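Local coordinates for protein short chain dehydrogenase/reductase (Acinetobacter baumannii, PDB 4IUY) that probably catalyses NAD(P)(H)-dependent oxidation or reduction of a still undefined substrate, as a Rossmann-fold member of the short-chain dehydrogenase/reductase family, at residues L247-S252 with I261-D266; S90-M95 with W141-E146; H42-F47 with S69-E74; P208-T213 with E217-S222. One frame throughout, in Å; residues are numbered along the deposited sequence.

Contact 1: residues L247-S252 with I261-D266; sequences LLLLAS and IEIKVD
Helix 244-251 packs on strand 262-265, and the backbones come nearest at L250 and I263, whose CA atoms lie 9.7 Å apart. This is the end of the Rossmann fold: strand 262-265 is the seventh strand of the parallel sheet and lies at its edge within the chain. The preceding helix leads into it through a connection without helix or strand. I263 carries the strand's side of the contact. Its CG1 lies anti to the carbonyl carbon (chi1 -61°) and the chain runs on extended, which sends CD1 out to the helix. There CD1 meets two leucine methyls. L250 reaches out to meet it tip to tip, and L250 CD1 lies 4.0 Å from I263 CD1. All three side chains are buried, and the contact is purely apolar. L250 also packs on N204 and I206 of strand 202-208, the neighbour of strand 262-265 in the sheet. Just after L250 and A251, S252 OG donates back to L248 O at 2.6 Å, tilted 30° from the carbonyl plane. I263 touches I261 of a second subunit, and L249 packs on G245 of that subunit, so this edge of the fold also takes part in the assembly. Within the chain L249 comes to the strand at a slant, and L249 CD2 lies 3.9 Å from the same I263 CD1.

Contact 2: residues S90-M95 with W141-E146; sequences SAVKDM and WQCAQE
Two helices on one side of the Rossmann sheet, 89-101 and 126-153, pack side by side here. V92 meets C143 and E146, and K93 meets E146. The axes of the short segments run in roughly the same direction, at 32° to each other, with a closest approach of 9.8 Å. V92 is the buried apolar piece, and its two methyls part to different partners. CG1 is anti to the backbone N (chi1 175°) and meets E146 CB at 4.0 Å. V92 CG2 turns to C143 SG at 4.1 Å. Further out, the K93 chain passes E146 at a slant. E146 OE1 lies against the aliphatic part of the lysine, 3.6 Å from K93 CD. The amine is near but does not close a salt bridge, since K93 NZ stays 4.1 Å from E146 OE1. E146 is bent at chi2 (-60°), with OE1 on the K93 chain and OE2 turned to R89. R89 is its stronger polar partner: it forms a salt bridge with E146 OE2 and also bonds Q145 OE1. The lysine probably adds a weaker electrostatic pull. Beyond the contact, W141 stacks on W129 of a third subunit, so helix 126-153 also serves the assembly. Neighbouring helices running in broadly the same direction on one face of a parallel sheet are typical of the doubly wound Rossmann fold.

Contact 3: residues H42-F47 with S69-E74; sequences HIAELF and SHIKNE
A44 and I71 make the apolar part of this contact between helices 38-49 and 65-75 of the Rossmann fold. The short axes lie 12° apart in direction and 10.5 Å apart at closest approach. I71 does the reaching. Its CG1 is anti to the carbonyl carbon (chi1 -69°), and the extended branch carries CD1 across to the other helix. There I71 CD1 sits over the A44 turn, 4.0 Å from A44 CB. The same methyl also lies 3.9 Å from A44 O and 4.1 Å from E45 N, so it rests on backbone as well as on the alanine methyl. I71 also packs on V79 of strand 79-83, and A44 on I32 of strand 29-32, which ties both helices to the sheet.

The charged part is more exposed. E45 OE2 and E74 OE1 are like charges, 4.3 Å apart. E45 OE2 has a hydrogen bond with the Y75 hydroxyl, just beyond E74. That bond may ease the charge on E45. The chemistry implies that attraction here comes from the buried methyl contacts, while the two carboxylates probably repel each other mildly unless one is protonated or screened by solvent.

Contact 4: residues P208-T213 with E217-S222; sequences PGYMIT and EEYLTS
L220 of the short helix 217-221 is the main bump, and the hollow that takes it is formed by M211 O, I212 and Y210 of the loop 208-213. This loop follows strand 202-208. As in other SDR enzymes, it probably borders the substrate pocket. L220 CG is anti to the carbonyl carbon (chi1 -61°), which aims both methyls at the loop. L220 CD1 presses on the loop backbone, 3.6 Å from M211 O and 3.7 Å from I212 CA. The I212 side chain forms one flank of this seat and crosses L220 at a slant, with I212 CD1 3.7 Å from L220 CD1. On the other flank is Y210, whose CB lies 4.4 Å from L220 CD2. F237 also covers both Y210 and L220.

The two tyrosines meet next to this seat. Y210 CE1 comes to the edge of the Y219 ring, near its plane, and lies 4.0 Å from Y219 CE2. The side chains cross obliquely. Both hydroxyls point to N172: Y210 OH is hydrogen-bonded to its ND2, and Y219 OH more weakly. One asparagine thus links the ring ends.

E217 lies alongside I212, both pointing the same way, with E217 OE1 3.9 Å from I212 CD1. Within the helix, E217 O accepts from T221 N and, from the opposite face of its plane, from T221 OG1 at 2.6 Å. The chemistry implies a shape-based fit that is mainly apolar between the two segments, with the tyrosine hydroxyls satisfied by N172, weakly for Y219.

How the contacts relate
Contact 1 is wholly buried. Contacts 2 and 3 are partly buried, and contact 4 lies at the surface. Contacts 2 and 3 each pair two helices beside the sheet and join buried methyls, with charged groups nearby. The charges are opposite in contact 2 and alike in contact 3. Contact 1 sets a helix against a strand and is purely aliphatic, whereas contact 4 joins a loop to a short helix and adds aromatic rings. Contact 3 touches contact 1 where F47 packs on L248 and A251. Contact 4 meets contact 1 by a probable hydrogen bond from G209 N to V265 O. Contact 2 touches none of the others.

Contact 1: residues L247-S252 with I261-D266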
loop_
_atom_site.group_PDB
_atom_site.type_symbol
_atom_site.label_atom_id
_atom_site.label_comp_id
_atom_site.label_asym_id
_atom_site.label_seq_id
_atom_site.Cartn_x
_atom_site.Cartn_y
_atom_site.Cartn_z
ATOM N N LEU D 247 -1.260 -5.156 -21.491
ATOM C CA LEU D 247 -0.162 -4.737 -22.386
ATOM C C LEU D 247 -0.643 -3.782 -23.455
ATOM O O LEU D 247 0.005 -2.776 -23.731
ATOM C CB LEU D 247 0.513 -5.939 -23.050
ATOM C CG LEU D 247 1.505 -6.723 -22.190
ATOM C CD1 LEU D 247 1.756 -8.095 -22.828
ATOM C CD2 LEU D 247 2.807 -5.949 -22.034
ATOM N N LEU D 248 -1.775 -4.120 -24.066
ATOM C CA LEU D 248 -2.341 -3.303 -25.118
ATOM C C LEU D 248 -2.881 -1.992 -24.557
ATOM O O LEU D 248 -2.703 -0.929 -25.179
ATOM C CB LEU D 248 -3.417 -4.067 -25.894
ATOM C CG LEU D 248 -2.930 -5.189 -26.820
ATOM C CD1 LEU D 248 -4.070 -5.833 -27.552
ATOM C CD2 LEU D 248 -1.887 -4.691 -27.817
ATOM N N LEU D 249 -3.487 -2.058 -23.374
ATOM C CA LEU D 249 -3.965 -0.859 -22.681
ATOM C C LEU D 249 -2.846 0.157 -22.475
ATOM O O LEU D 249 -3.009 1.329 -22.775
ATOM C CB LEU D 249 -4.559 -1.225 -21.311
ATOM C CG LEU D 249 -4.990 -0.077 -20.393
ATOM C CD1 LEU D 249 -6.214 0.663 -20.972
ATOM C CD2 LEU D 249 -5.254 -0.578 -18.997
ATOM N N LEU D 250 -1.725 -0.297 -21.912
ATOM C CA LEU D 250 -0.629 0.582 -21.512
ATOM C C LEU D 250 0.269 1.005 -22.677
ATOM O O LEU D 250 1.154 1.849 -22.505
ATOM C CB LEU D 250 0.196 -0.073 -20.409
ATOM C CG LEU D 250 -0.603 -0.375 -19.136
ATOM C CD1 LEU D 250 0.288 -1.075 -18.115
ATOM C CD2 LEU D 250 -1.225 0.910 -18.550
ATOM N N ALA D 251 0.076 0.388 -23.847
ATOM C CA ALA D 251 0.850 0.744 -25.022
ATOM C C ALA D 251 0.060 1.603 -26.008
ATOM O O ALA D 251 0.597 2.046 -27.026
ATOM C CB ALA D 251 1.376 -0.482 -25.718
ATOM N N SER D 252 -1.217 1.817 -25.740
ATOM C CA SER D 252 -2.041 2.505 -26.721
ATOM C C SER D 252 -2.653 3.797 -26.171
ATOM O O SER D 252 -2.401 4.206 -25.031
ATOM C CB SER D 252 -3.129 1.568 -27.256
ATOM O OG SER D 252 -3.986 1.098 -26.212
ATOM N N ILE D 261 1.150 3.496 -12.430
ATOM C CA ILE D 261 0.417 2.431 -11.761
ATOM C C ILE D 261 1.029 1.074 -12.038
ATOM O O ILE D 261 1.788 0.904 -12.992
ATOM C CB ILE D 261 -1.097 2.401 -12.156
ATOM C CG1 ILE D 261 -1.286 1.766 -13.523
ATOM C CG2 ILE D 261 -1.710 3.816 -12.123
ATOM C CD1 ILE D 261 -2.693 1.348 -13.781
ATOM N N GLU D 262 0.676 0.107 -11.199
ATOM C CA GLU D 262 1.072 -1.268 -11.421
ATOM C C GLU D 262 -0.198 -2.110 -11.455
ATOM O O GLU D 262 -0.965 -2.148 -10.489
ATOM C CB GLU D 262 2.016 -1.745 -10.313
ATOM C CG GLU D 262 2.422 -3.208 -10.425
ATOM C CD GLU D 262 3.141 -3.713 -9.174
ATOM O OE1 GLU D 262 2.493 -3.838 -8.097
ATOM O OE2 GLU D 262 4.341 -4.022 -9.282
ATOM N N ILE D 263 -0.427 -2.745 -12.593
ATOM C CA ILE D 263 -1.548 -3.660 -12.798
ATOM C C ILE D 263 -1.104 -5.095 -12.483
ATOM O O ILE D 263 -0.251 -5.674 -13.188
ATOM C CB ILE D 263 -2.038 -3.592 -14.257
ATOM C CG1 ILE D 263 -2.527 -2.176 -14.594
ATOM C CG2 ILE D 263 -3.121 -4.648 -14.525
ATOM C CD1 ILE D 263 -3.060 -2.025 -16.053
ATOM N N LYS D 264 -1.671 -5.663 -11.428
ATOM C CA LYS D 264 -1.374 -7.043 -11.047
ATOM C C LYS D 264 -2.198 -7.987 -11.885
ATOM O O LYS D 264 -3.382 -7.752 -12.092
ATOM C CB LYS D 264 -1.625 -7.287 -9.562
ATOM C CG LYS D 264 -0.719 -6.455 -8.648
ATOM C CD LYS D 264 -1.026 -6.738 -7.182
ATOM C CE LYS D 264 -2.402 -6.237 -6.813
ATOM N NZ LYS D 264 -2.745 -6.648 -5.424
ATOM N N VAL D 265 -1.553 -9.016 -12.420
ATOM C CA VAL D 265 -2.255 -10.035 -13.195
ATOM C C VAL D 265 -1.888 -11.362 -12.551
ATOM O O VAL D 265 -0.817 -11.941 -12.819
ATOM C CB VAL D 265 -1.844 -9.974 -14.710
ATOM C CG1 VAL D 265 -2.606 -10.960 -15.517
ATOM C CG2 VAL D 265 -2.062 -8.556 -15.293
ATOM N N ASP D 266 -2.759 -11.838 -11.667
ATOM C CA ASP D 266 -2.380 -12.947 -10.809
ATOM C C ASP D 266 -3.556 -13.834 -10.367
ATOM O O ASP D 266 -3.381 -14.680 -9.493
ATOM C CB ASP D 266 -1.620 -12.409 -9.577
ATOM C CG ASP D 266 -2.517 -11.594 -8.616
ATOM O OD1 ASP D 266 -3.678 -11.256 -8.967
ATOM O OD2 ASP D 266 -2.049 -11.283 -7.495
#

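Contact 2: residues S90-M95 with W141-E146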
loop_
_atom_site.group_PDB
_atom_site.type_symbol
_atom_site.label_atom_id
_atom_site.label_comp_id
_atom_site.label_asym_id
_atom_site.label_seq_id
_atom_site.Cartn_x
_atom_site.Cartn_y
_atom_site.Cartn_z
ATOM N N SER D 90 26.069 1.711 -23.249
ATOM C CA SER D 90 26.546 2.142 -24.560
ATOM C C SER D 90 25.994 1.262 -25.686
ATOM O O SER D 90 25.714 1.752 -26.781
ATOM C CB SER D 90 28.078 2.221 -24.604
ATOM O OG SER D 90 28.655 0.945 -24.412
ATOM N N ALA D 91 25.807 -0.027 -25.403
ATOM C CA ALA D 91 25.210 -0.931 -26.380
ATOM C C ALA D 91 23.753 -0.534 -26.661
ATOM O O ALA D 91 23.294 -0.540 -27.802
ATOM C CB ALA D 91 25.308 -2.361 -25.912
ATOM N N VAL D 92 23.025 -0.180 -25.616
ATOM C CA VAL D 92 21.656 0.277 -25.781
ATOM C C VAL D 92 21.610 1.581 -26.583
ATOM O O VAL D 92 20.811 1.742 -27.501
ATOM C CB VAL D 92 20.986 0.465 -24.409
ATOM C CG1 VAL D 92 19.593 1.063 -24.564
ATOM C CG2 VAL D 92 20.932 -0.877 -23.675
ATOM N N LYS D 93 22.488 2.505 -26.220
ATOM C CA LYS D 93 22.617 3.794 -26.879
ATOM C C LYS D 93 22.948 3.625 -28.363
ATOM O O LYS D 93 22.357 4.292 -29.214
ATOM C CB LYS D 93 23.694 4.617 -26.173
ATOM C CG LYS D 93 23.684 6.088 -26.518
ATOM C CD LYS D 93 24.509 6.866 -25.492
ATOM C CE LYS D 93 24.919 8.205 -26.044
ATOM N NZ LYS D 93 23.712 8.966 -26.487
ATOM N N ASP D 94 23.878 2.715 -28.661
ATOM C CA ASP D 94 24.255 2.403 -30.037
ATOM C C ASP D 94 23.088 1.810 -30.827
ATOM O O ASP D 94 22.876 2.165 -31.988
ATOM C CB ASP D 94 25.454 1.449 -30.079
ATOM C CG ASP D 94 26.729 2.087 -29.553
ATOM O OD1 ASP D 94 26.855 3.328 -29.650
ATOM O OD2 ASP D 94 27.600 1.351 -29.029
HETATM N N MSE D 95 22.325 0.917 -30.197
HETATM C CA MSE D 95 21.134 0.395 -30.850
HETATM C C MSE D 95 20.166 1.511 -31.224
HETATM O O MSE D 95 19.687 1.570 -32.361
HETATM C CB MSE D 95 20.412 -0.622 -29.970
HETATM C CG MSE D 95 18.947 -0.785 -30.346
HETATM SE SE MSE D 95 18.075 -2.139 -29.275
HETATM C CE MSE D 95 18.076 -1.213 -27.551
ATOM N N TRP D 141 16.116 0.884 -15.754
ATOM C CA TRP D 141 16.342 2.309 -15.543
ATOM C C TRP D 141 17.249 2.907 -16.636
ATOM O O TRP D 141 16.920 3.935 -17.229
ATOM C CB TRP D 141 16.902 2.570 -14.138
ATOM C CG TRP D 141 17.492 3.952 -13.946
ATOM C CD1 TRP D 141 16.811 5.121 -13.759
ATOM C CD2 TRP D 141 18.886 4.291 -13.912
ATOM N NE1 TRP D 141 17.696 6.167 -13.621
ATOM C CE2 TRP D 141 18.974 5.682 -13.703
ATOM C CE3 TRP D 141 20.064 3.550 -14.028
ATOM C CZ2 TRP D 141 20.204 6.359 -13.622
ATOM C CZ3 TRP D 141 21.286 4.217 -13.954
ATOM C CH2 TRP D 141 21.345 5.613 -13.751
ATOM N N GLN D 142 18.378 2.258 -16.902
ATOM C CA GLN D 142 19.277 2.673 -17.991
ATOM C C GLN D 142 18.547 2.743 -19.333
ATOM O O GLN D 142 18.632 3.758 -20.056
ATOM C CB GLN D 142 20.461 1.709 -18.122
ATOM C CG GLN D 142 21.427 1.682 -16.936
ATOM C CD GLN D 142 22.406 0.494 -16.987
ATOM O OE1 GLN D 142 21.988 -0.673 -17.047
ATOM N NE2 GLN D 142 23.701 0.788 -16.931
ATOM N N CYS D 143 17.822 1.673 -19.658
ATOM C CA CYS D 143 17.102 1.614 -20.931
ATOM C C CYS D 143 16.072 2.721 -21.025
ATOM O O CYS D 143 15.923 3.346 -22.072
ATOM C CB CYS D 143 16.417 0.260 -21.136
ATOM S SG CYS D 143 17.574 -1.066 -21.347
ATOM N N ALA D 144 15.353 2.939 -19.931
ATOM C CA ALA D 144 14.352 3.996 -19.897
ATOM C C ALA D 144 15.021 5.335 -20.172
ATOM O O ALA D 144 14.567 6.101 -21.017
ATOM C CB ALA D 144 13.613 4.027 -18.521
ATOM N N GLN D 145 16.108 5.609 -19.464
ATOM C CA GLN D 145 16.824 6.855 -19.687
ATOM C C GLN D 145 17.181 7.013 -21.162
ATOM O O GLN D 145 16.900 8.050 -21.762
ATOM C CB GLN D 145 18.102 6.940 -18.847
ATOM C CG GLN D 145 17.915 7.382 -17.411
ATOM C CD GLN D 145 19.255 7.621 -16.759
ATOM O OE1 GLN D 145 20.235 6.936 -17.064
ATOM N NE2 GLN D 145 19.324 8.615 -15.891
ATOM N N GLU D 146 17.781 5.976 -21.746
ATOM C CA GLU D 146 18.233 6.087 -23.128
ATOM C C GLU D 146 17.066 6.209 -24.099
ATOM O O GLU D 146 17.101 7.049 -24.977
ATOM C CB GLU D 146 19.167 4.929 -23.520
ATOM C CG GLU D 146 20.455 4.858 -22.710
ATOM C CD GLU D 146 21.319 6.118 -22.834
ATOM O OE1 GLU D 146 21.325 6.769 -23.911
ATOM O OE2 GLU D 146 21.999 6.457 -21.842
#

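Contact 3: residues H42-F47 with S69-E74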
loop_
_atom_site.group_PDB
_atom_site.type_symbol
_atom_site.label_atom_id
_atom_site.label_comp_id
_atom_site.label_asym_id
_atom_site.label_seq_id
_atom_site.Cartn_x
_atom_site.Cartn_y
_atom_site.Cartn_z
ATOM N N HIS D 42 6.213 -14.177 -26.626
ATOM C CA HIS D 42 4.791 -13.988 -26.610
ATOM C C HIS D 42 4.453 -12.515 -26.852
ATOM O O HIS D 42 3.590 -12.196 -27.664
ATOM C CB HIS D 42 4.206 -14.475 -25.256
ATOM C CG HIS D 42 2.758 -14.178 -25.111
ATOM N ND1 HIS D 42 1.777 -15.015 -25.599
ATOM C CD2 HIS D 42 2.117 -13.103 -24.595
ATOM C CE1 HIS D 42 0.590 -14.482 -25.354
ATOM N NE2 HIS D 42 0.769 -13.320 -24.752
ATOM N N ILE D 43 5.153 -11.634 -26.137
ATOM C CA ILE D 43 4.916 -10.204 -26.225
ATOM C C ILE D 43 5.200 -9.725 -27.634
ATOM O O ILE D 43 4.373 -9.013 -28.211
ATOM C CB ILE D 43 5.749 -9.419 -25.204
ATOM C CG1 ILE D 43 5.235 -9.722 -23.791
ATOM C CG2 ILE D 43 5.704 -7.906 -25.478
ATOM C CD1 ILE D 43 6.050 -9.055 -22.695
ATOM N N ALA D 44 6.334 -10.154 -28.193
ATOM C CA ALA D 44 6.686 -9.792 -29.553
ATOM C C ALA D 44 5.603 -10.198 -30.527
ATOM O O ALA D 44 5.183 -9.412 -31.372
ATOM C CB ALA D 44 8.011 -10.443 -29.970
ATOM N N GLU D 45 5.127 -11.421 -30.364
ATOM C CA GLU D 45 4.151 -11.955 -31.285
ATOM C C GLU D 45 2.810 -11.257 -31.136
ATOM O O GLU D 45 2.126 -11.009 -32.125
ATOM C CB GLU D 45 4.040 -13.450 -31.083
ATOM C CG GLU D 45 3.340 -14.154 -32.178
ATOM C CD GLU D 45 3.919 -15.505 -32.426
ATOM O OE1 GLU D 45 4.957 -15.837 -31.814
ATOM O OE2 GLU D 45 3.287 -16.263 -33.181
ATOM N N LEU D 46 2.458 -10.919 -29.901
ATOM C CA LEU D 46 1.238 -10.178 -29.619
ATOM C C LEU D 46 1.204 -8.822 -30.353
ATOM O O LEU D 46 0.232 -8.517 -31.043
ATOM C CB LEU D 46 1.076 -9.959 -28.105
ATOM C CG LEU D 46 -0.017 -8.942 -27.742
ATOM C CD1 LEU D 46 -1.385 -9.492 -28.115
ATOM C CD2 LEU D 46 0.018 -8.563 -26.282
ATOM N N PHE D 47 2.246 -8.003 -30.210
ATOM C CA PHE D 47 2.236 -6.693 -30.872
ATOM C C PHE D 47 2.324 -6.818 -32.413
ATOM O O PHE D 47 1.674 -6.066 -33.135
ATOM C CB PHE D 47 3.309 -5.757 -30.286
ATOM C CG PHE D 47 2.901 -5.135 -28.957
ATOM C CD1 PHE D 47 2.192 -3.944 -28.923
ATOM C CD2 PHE D 47 3.163 -5.780 -27.755
ATOM C CE1 PHE D 47 1.787 -3.385 -27.721
ATOM C CE2 PHE D 47 2.760 -5.228 -26.542
ATOM C CZ PHE D 47 2.063 -4.030 -26.523
ATOM N N SER D 69 11.819 -14.698 -38.023
ATOM C CA SER D 69 11.305 -15.296 -39.256
ATOM C C SER D 69 9.817 -15.557 -39.201
ATOM O O SER D 69 9.120 -15.306 -40.187
ATOM C CB SER D 69 12.022 -16.599 -39.592
ATOM O OG SER D 69 13.379 -16.350 -39.839
ATOM N N HIS D 70 9.350 -16.111 -38.083
ATOM C CA HIS D 70 7.931 -16.390 -37.919
ATOM C C HIS D 70 7.139 -15.112 -38.094
ATOM O O HIS D 70 6.192 -15.052 -38.852
ATOM C CB HIS D 70 7.628 -17.018 -36.545
ATOM C CG HIS D 70 8.016 -18.456 -36.431
ATOM N ND1 HIS D 70 7.797 -19.375 -37.443
ATOM C CD2 HIS D 70 8.609 -19.138 -35.421
ATOM C CE1 HIS D 70 8.237 -20.562 -37.054
ATOM N NE2 HIS D 70 8.727 -20.447 -35.827
ATOM N N ILE D 71 7.604 -14.075 -37.425
ATOM C CA ILE D 71 6.930 -12.780 -37.382
ATOM C C ILE D 71 6.929 -12.059 -38.738
ATOM O O ILE D 71 5.892 -11.537 -39.159
ATOM C CB ILE D 71 7.547 -11.875 -36.293
ATOM C CG1 ILE D 71 7.212 -12.437 -34.911
ATOM C CG2 ILE D 71 7.087 -10.427 -36.468
ATOM C CD1 ILE D 71 7.492 -11.496 -33.772
ATOM N N LYS D 72 8.070 -12.033 -39.413
ATOM C CA LYS D 72 8.101 -11.441 -40.734
ATOM C C LYS D 72 7.143 -12.188 -41.669
ATOM O O LYS D 72 6.314 -11.575 -42.326
ATOM C CB LYS D 72 9.535 -11.455 -41.301
ATOM C CG LYS D 72 10.460 -10.483 -40.588
ATOM C CD LYS D 72 11.906 -10.764 -40.873
ATOM C CE LYS D 72 12.296 -10.237 -42.234
ATOM N NZ LYS D 72 12.096 -8.770 -42.235
ATOM N N ASN D 73 7.211 -13.514 -41.648
ATOM C CA ASN D 73 6.413 -14.362 -42.527
ATOM C C ASN D 73 4.915 -14.314 -42.264
ATOM O O ASN D 73 4.118 -14.256 -43.192
ATOM C CB ASN D 73 6.912 -15.806 -42.443
ATOM C CG ASN D 73 6.200 -16.736 -43.409
ATOM O OD1 ASN D 73 5.150 -17.297 -43.080
ATOM N ND2 ASN D 73 6.761 -16.897 -44.617
ATOM N N GLU D 74 4.544 -14.385 -40.989
ATOM C CA GLU D 74 3.141 -14.477 -40.593
ATOM C C GLU D 74 2.399 -13.152 -40.478
ATOM O O GLU D 74 1.219 -13.093 -40.787
ATOM C CB GLU D 74 3.026 -15.272 -39.301
ATOM C CG GLU D 74 3.169 -16.767 -39.559
ATOM C CD GLU D 74 2.882 -17.597 -38.327
ATOM O OE1 GLU D 74 2.424 -17.017 -37.312
ATOM O OE2 GLU D 74 3.167 -18.816 -38.360
#

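Contact 4: residues P208-T213 with E217-S222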
loop_
_atom_site.group_PDB
_atom_site.type_symbol
_atom_site.label_atom_id
_atom_site.label_comp_id
_atom_site.label_asym_id
_atom_site.label_seq_id
_atom_site.Cartn_x
_atom_site.Cartn_y
_atom_site.Cartn_z
ATOM N N PRO D 208 2.993 -9.649 -13.102
ATOM C CA PRO D 208 2.435 -10.989 -13.280
ATOM C C PRO D 208 2.553 -11.794 -11.993
ATOM O O PRO D 208 3.502 -11.560 -11.240
ATOM C CB PRO D 208 3.359 -11.615 -14.342
ATOM C CG PRO D 208 4.176 -10.486 -14.874
ATOM C CD PRO D 208 4.285 -9.494 -13.790
ATOM N N GLY D 209 1.630 -12.731 -11.765
ATOM C CA GLY D 209 1.818 -13.755 -10.742
ATOM C C GLY D 209 2.739 -14.850 -11.258
ATOM O O GLY D 209 3.520 -14.609 -12.159
ATOM N N TYR D 210 2.644 -16.057 -10.710
ATOM C CA TYR D 210 3.470 -17.156 -11.174
ATOM C C TYR D 210 2.996 -17.692 -12.507
ATOM O O TYR D 210 1.866 -18.155 -12.653
ATOM C CB TYR D 210 3.530 -18.282 -10.146
ATOM C CG TYR D 210 4.313 -17.925 -8.908
ATOM C CD1 TYR D 210 5.688 -18.138 -8.843
ATOM C CD2 TYR D 210 3.688 -17.363 -7.805
ATOM C CE1 TYR D 210 6.411 -17.808 -7.692
ATOM C CE2 TYR D 210 4.403 -17.024 -6.663
ATOM C CZ TYR D 210 5.746 -17.252 -6.605
ATOM O OH TYR D 210 6.421 -16.904 -5.460
HETATM N N MSE D 211 3.880 -17.621 -13.489
HETATM C CA MSE D 211 3.528 -18.059 -14.825
HETATM C C MSE D 211 4.008 -19.448 -15.077
HETATM O O MSE D 211 5.141 -19.793 -14.748
HETATM C CB MSE D 211 4.090 -17.113 -15.862
HETATM C CG MSE D 211 3.436 -15.766 -15.726
HETATM SE SE MSE D 211 4.251 -14.485 -16.861
HETATM C CE MSE D 211 5.940 -14.203 -15.946
ATOM N N ILE D 212 3.123 -20.257 -15.643
ATOM C CA ILE D 212 3.494 -21.607 -15.980
ATOM C C ILE D 212 4.544 -21.604 -17.109
ATOM O O ILE D 212 4.233 -21.417 -18.293
ATOM C CB ILE D 212 2.243 -22.478 -16.232
ATOM C CG1 ILE D 212 2.679 -23.854 -16.731
ATOM C CG2 ILE D 212 1.274 -21.787 -17.189
ATOM C CD1 ILE D 212 3.605 -24.562 -15.765
ATOM N N THR D 213 5.804 -21.745 -16.691
ATOM C CA THR D 213 6.953 -21.725 -17.590
ATOM C C THR D 213 7.834 -22.948 -17.334
ATOM O O THR D 213 7.530 -23.767 -16.458
ATOM C CB THR D 213 7.820 -20.465 -17.400
ATOM O OG1 THR D 213 8.524 -20.542 -16.155
ATOM C CG2 THR D 213 6.970 -19.203 -17.436
ATOM N N GLU D 217 9.388 -25.573 -13.872
ATOM C CA GLU D 217 8.466 -26.685 -14.035
ATOM C C GLU D 217 8.420 -27.544 -12.788
ATOM O O GLU D 217 7.353 -27.980 -12.359
ATOM C CB GLU D 217 8.857 -27.541 -15.240
ATOM C CG GLU D 217 8.022 -28.804 -15.400
ATOM C CD GLU D 217 6.642 -28.547 -15.973
ATOM O OE1 GLU D 217 6.237 -27.367 -16.090
ATOM O OE2 GLU D 217 5.959 -29.540 -16.302
ATOM N N GLU D 218 9.589 -27.787 -12.214
ATOM C CA GLU D 218 9.691 -28.614 -11.023
ATOM C C GLU D 218 9.025 -27.967 -9.813
ATOM O O GLU D 218 8.281 -28.624 -9.090
ATOM C CB GLU D 218 11.153 -28.938 -10.738
ATOM C CG GLU D 218 11.766 -29.801 -11.821
ATOM C CD GLU D 218 13.170 -30.241 -11.498
ATOM O OE1 GLU D 218 14.035 -30.145 -12.391
ATOM O OE2 GLU D 218 13.407 -30.693 -10.359
ATOM N N TYR D 219 9.301 -26.683 -9.600
ATOM C CA TYR D 219 8.713 -25.931 -8.493
ATOM C C TYR D 219 7.187 -25.955 -8.570
ATOM O O TYR D 219 6.514 -26.201 -7.569
ATOM C CB TYR D 219 9.244 -24.487 -8.474
ATOM C CG TYR D 219 8.628 -23.583 -7.412
ATOM C CD1 TYR D 219 8.737 -23.894 -6.059
ATOM C CD2 TYR D 219 7.976 -22.399 -7.762
ATOM C CE1 TYR D 219 8.192 -23.074 -5.086
ATOM C CE2 TYR D 219 7.429 -21.566 -6.793
ATOM C CZ TYR D 219 7.542 -21.913 -5.457
ATOM O OH TYR D 219 7.004 -21.105 -4.483
ATOM N N LEU D 220 6.652 -25.723 -9.768
ATOM C CA LEU D 220 5.208 -25.575 -9.958
ATOM C C LEU D 220 4.450 -26.921 -9.965
ATOM O O LEU D 220 3.358 -27.020 -9.401
ATOM C CB LEU D 220 4.887 -24.770 -11.237
ATOM C CG LEU D 220 5.350 -23.312 -11.422
ATOM C CD1 LEU D 220 4.836 -22.737 -12.734
ATOM C CD2 LEU D 220 4.959 -22.394 -10.266
ATOM N N THR D 221 5.009 -27.946 -10.603
ATOM C CA THR D 221 4.313 -29.229 -10.722
ATOM C C THR D 221 4.483 -30.152 -9.503
ATOM O O THR D 221 3.802 -31.173 -9.381
ATOM C CB THR D 221 4.733 -29.973 -12.013
ATOM O OG1 THR D 221 6.145 -30.245 -11.996
ATOM C CG2 THR D 221 4.393 -29.131 -13.234
ATOM N N SER D 222 5.381 -29.768 -8.600
ATOM C CA SER D 222 5.688 -30.529 -7.379
ATOM C C SER D 222 4.610 -30.502 -6.300
ATOM O O SER D 222 3.488 -30.062 -6.527
ATOM C CB SER D 222 6.994 -30.023 -6.768
ATOM O OG SER D 222 6.931 -28.629 -6.521
#